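Local atomic coordinates of alkaline phosphatase (Antarctic bacterium, PDB entry 2W5W), a protein that probably hydrolyses phosphate monoesters as a metal-dependent alkaline phosphatase that uses zinc and magnesium ions. Residues S132-T137 with N172-R177. The protein carries 1 engineered substitution. Residues are numbered along the deposited sequence; the frame is centred on the assembly and turned at random.
Sequences SITDAT and NYFTKR. Engineered in segment 132-137: Asp135 (natural residue His). With ZN (zinc ion), chain H.
Thr134 holds OG1 between its backbone N and carbonyl carbon (chi1 62°), which sets the hydroxyl over one face of the Tyr173 ring, while Tyr173 has CG anti to its carbonyl carbon (chi1 -59°), beside the backbone N. The evidence for a face contact is that Thr134 OG1 stands above the ring plane, displaced toward the rim, 3.5 Å from Tyr173 CD1. Ser132 OG also lies 3.5 Å from Tyr173 CD1, approaching obliquely, and donates a 2.7 Å hydrogen bond to Thr134 OG1. That oxygen is also hydrogen-bonded to Glu151, which fixes it from the side of helix 151-159. The methyl branch spans both aromatic residues: Thr134 CG2 is 4.0 Å from Tyr173 CB and, obliquely, 4.2 Å from Phe174 CE2. A valine in place of Thr134 would probably leave Ser132 OG and the Glu151 carboxylate without their shared hydroxyl partner. Ile133 CG2 meets the Phe174 ring at its edge, near the ring plane, 3.9 Å from CE2, and Leu214 of strand 210-214 touches both side chains. In the alkaline phosphatase fold, the contact joins two segments that follow neighbouring parallel strands of the central sheet, 124-129 and 165-169: a type I turn, Ser132 to Asp135, closed by Asp135 N to Ser132 O, packs against the short helix 172-175. Beyond the turn the chain enters the metal site, where Thr137 OG1 binds zinc at 2.1 Å, with Asp43 and Glu254 completing the protein ligands. The engineered Asp135, histidine in the natural sequence, reaches this ion through water: its OD2 lies 2.8 Å from the oxygen of a zinc-bound water, placed to accept a hydrogen bond from it. On the helix side, Arg177 NH1 donates to Tyr173 O nearly in line with the carbonyl (C=O...N angle 171°).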
# COMPACT_ATOMS: atom_id res chain seq x y z
N SER B 132 7.78 25.16 7.99
CA SER B 132 8.97 25.82 8.52
C SER B 132 10.13 24.83 8.42
O SER B 132 9.94 23.63 8.58
CB SER B 132 8.75 26.20 9.98
OG SER B 132 9.97 26.60 10.59
N ILE B 133 11.33 25.33 8.18
CA ILE B 133 12.48 24.44 8.15
C ILE B 133 12.79 23.85 9.54
O ILE B 133 13.58 22.91 9.66
CB ILE B 133 13.73 25.15 7.57
CG1 ILE B 133 14.73 24.12 7.03
CG2 ILE B 133 14.36 26.05 8.60
CD1 ILE B 133 14.27 23.45 5.73
N THR B 134 12.13 24.37 10.57
CA THR B 134 12.33 23.89 11.94
C THR B 134 11.28 22.86 12.34
O THR B 134 11.33 22.33 13.46
CB THR B 134 12.24 25.03 12.97
OG1 THR B 134 10.93 25.60 12.92
CG2 THR B 134 13.29 26.09 12.68
N ASP B 135 10.33 22.58 11.44
CA ASP B 135 9.30 21.56 11.72
C ASP B 135 9.94 20.19 11.87
O ASP B 135 11.10 20.00 11.49
CB ASP B 135 8.21 21.55 10.63
CG ASP B 135 6.94 20.85 11.09
OD1 ASP B 135 6.57 21.01 12.27
OD2 ASP B 135 6.31 20.13 10.27
N ALA B 136 9.18 19.24 12.43
CA ALA B 136 9.76 17.98 12.90
C ALA B 136 10.51 17.19 11.82
O ALA B 136 11.57 16.63 12.08
CB ALA B 136 8.66 17.09 13.52
N THR B 137 9.94 17.13 10.62
CA THR B 137 10.55 16.34 9.56
C THR B 137 11.93 16.86 9.11
O THR B 137 12.92 16.12 9.19
CB THR B 137 9.59 16.14 8.36
OG1 THR B 137 8.27 15.80 8.84
CG2 THR B 137 10.11 15.03 7.47
N ASN B 172 10.59 33.34 11.21
CA ASN B 172 10.32 33.74 12.58
C ASN B 172 11.26 33.12 13.62
O ASN B 172 11.64 33.78 14.59
CB ASN B 172 8.88 33.40 12.98
CG ASN B 172 7.88 34.40 12.46
OD1 ASN B 172 8.24 35.49 12.00
ND2 ASN B 172 6.60 34.05 12.53
N TYR B 173 11.61 31.85 13.43
CA TYR B 173 12.44 31.12 14.41
C TYR B 173 13.89 31.57 14.39
O TYR B 173 14.69 31.19 15.25
CB TYR B 173 12.32 29.62 14.18
CG TYR B 173 10.89 29.19 14.31
CD1 TYR B 173 10.10 28.98 13.18
CD2 TYR B 173 10.29 29.09 15.56
CE1 TYR B 173 8.76 28.63 13.30
CE2 TYR B 173 8.96 28.73 15.68
CZ TYR B 173 8.20 28.51 14.55
OH TYR B 173 6.87 28.17 14.68
N PHE B 174 14.23 32.38 13.39
CA PHE B 174 15.56 32.94 13.26
C PHE B 174 15.62 34.45 13.57
O PHE B 174 16.65 34.97 14.02
CB PHE B 174 16.10 32.69 11.84
CG PHE B 174 16.31 31.24 11.52
CD1 PHE B 174 17.55 30.65 11.68
CD2 PHE B 174 15.26 30.46 11.05
CE1 PHE B 174 17.75 29.32 11.39
CE2 PHE B 174 15.45 29.10 10.75
CZ PHE B 174 16.70 28.54 10.92
N THR B 175 14.52 35.16 13.34
CA THR B 175 14.54 36.63 13.48
C THR B 175 13.48 37.25 14.38
O THR B 175 13.50 38.46 14.62
CB THR B 175 14.39 37.31 12.11
OG1 THR B 175 13.08 37.07 11.60
CG2 THR B 175 15.43 36.80 11.13
N LYS B 176 12.53 36.46 14.84
CA LYS B 176 11.48 36.96 15.73
C LYS B 176 11.28 35.97 16.86
O LYS B 176 10.19 35.44 17.06
CB LYS B 176 10.17 37.19 14.97
CG LYS B 176 10.29 38.16 13.81
CD LYS B 176 8.99 38.93 13.62
CE LYS B 176 7.78 38.04 13.85
NZ LYS B 176 6.53 38.84 13.94
N ARG B 177 12.36 35.75 17.60
CA ARG B 177 12.41 34.74 18.64
C ARG B 177 11.99 35.30 19.99
O ARG B 177 12.03 36.50 20.23
CB ARG B 177 13.83 34.19 18.73
CG ARG B 177 14.29 33.47 17.47
CD ARG B 177 15.80 33.33 17.43
NE ARG B 177 16.32 32.63 18.60
CZ ARG B 177 16.59 31.33 18.64
NH1 ARG B 177 16.38 30.57 17.57
NH2 ARG B 177 17.06 30.78 19.76
ZN ZN H . 6.53 16.94 8.38
O HOH W 1 4.80 18.02 8.04
O HOH W 2 7.61 18.82 8.71
O HOH W 3 6.14 17.31 10.50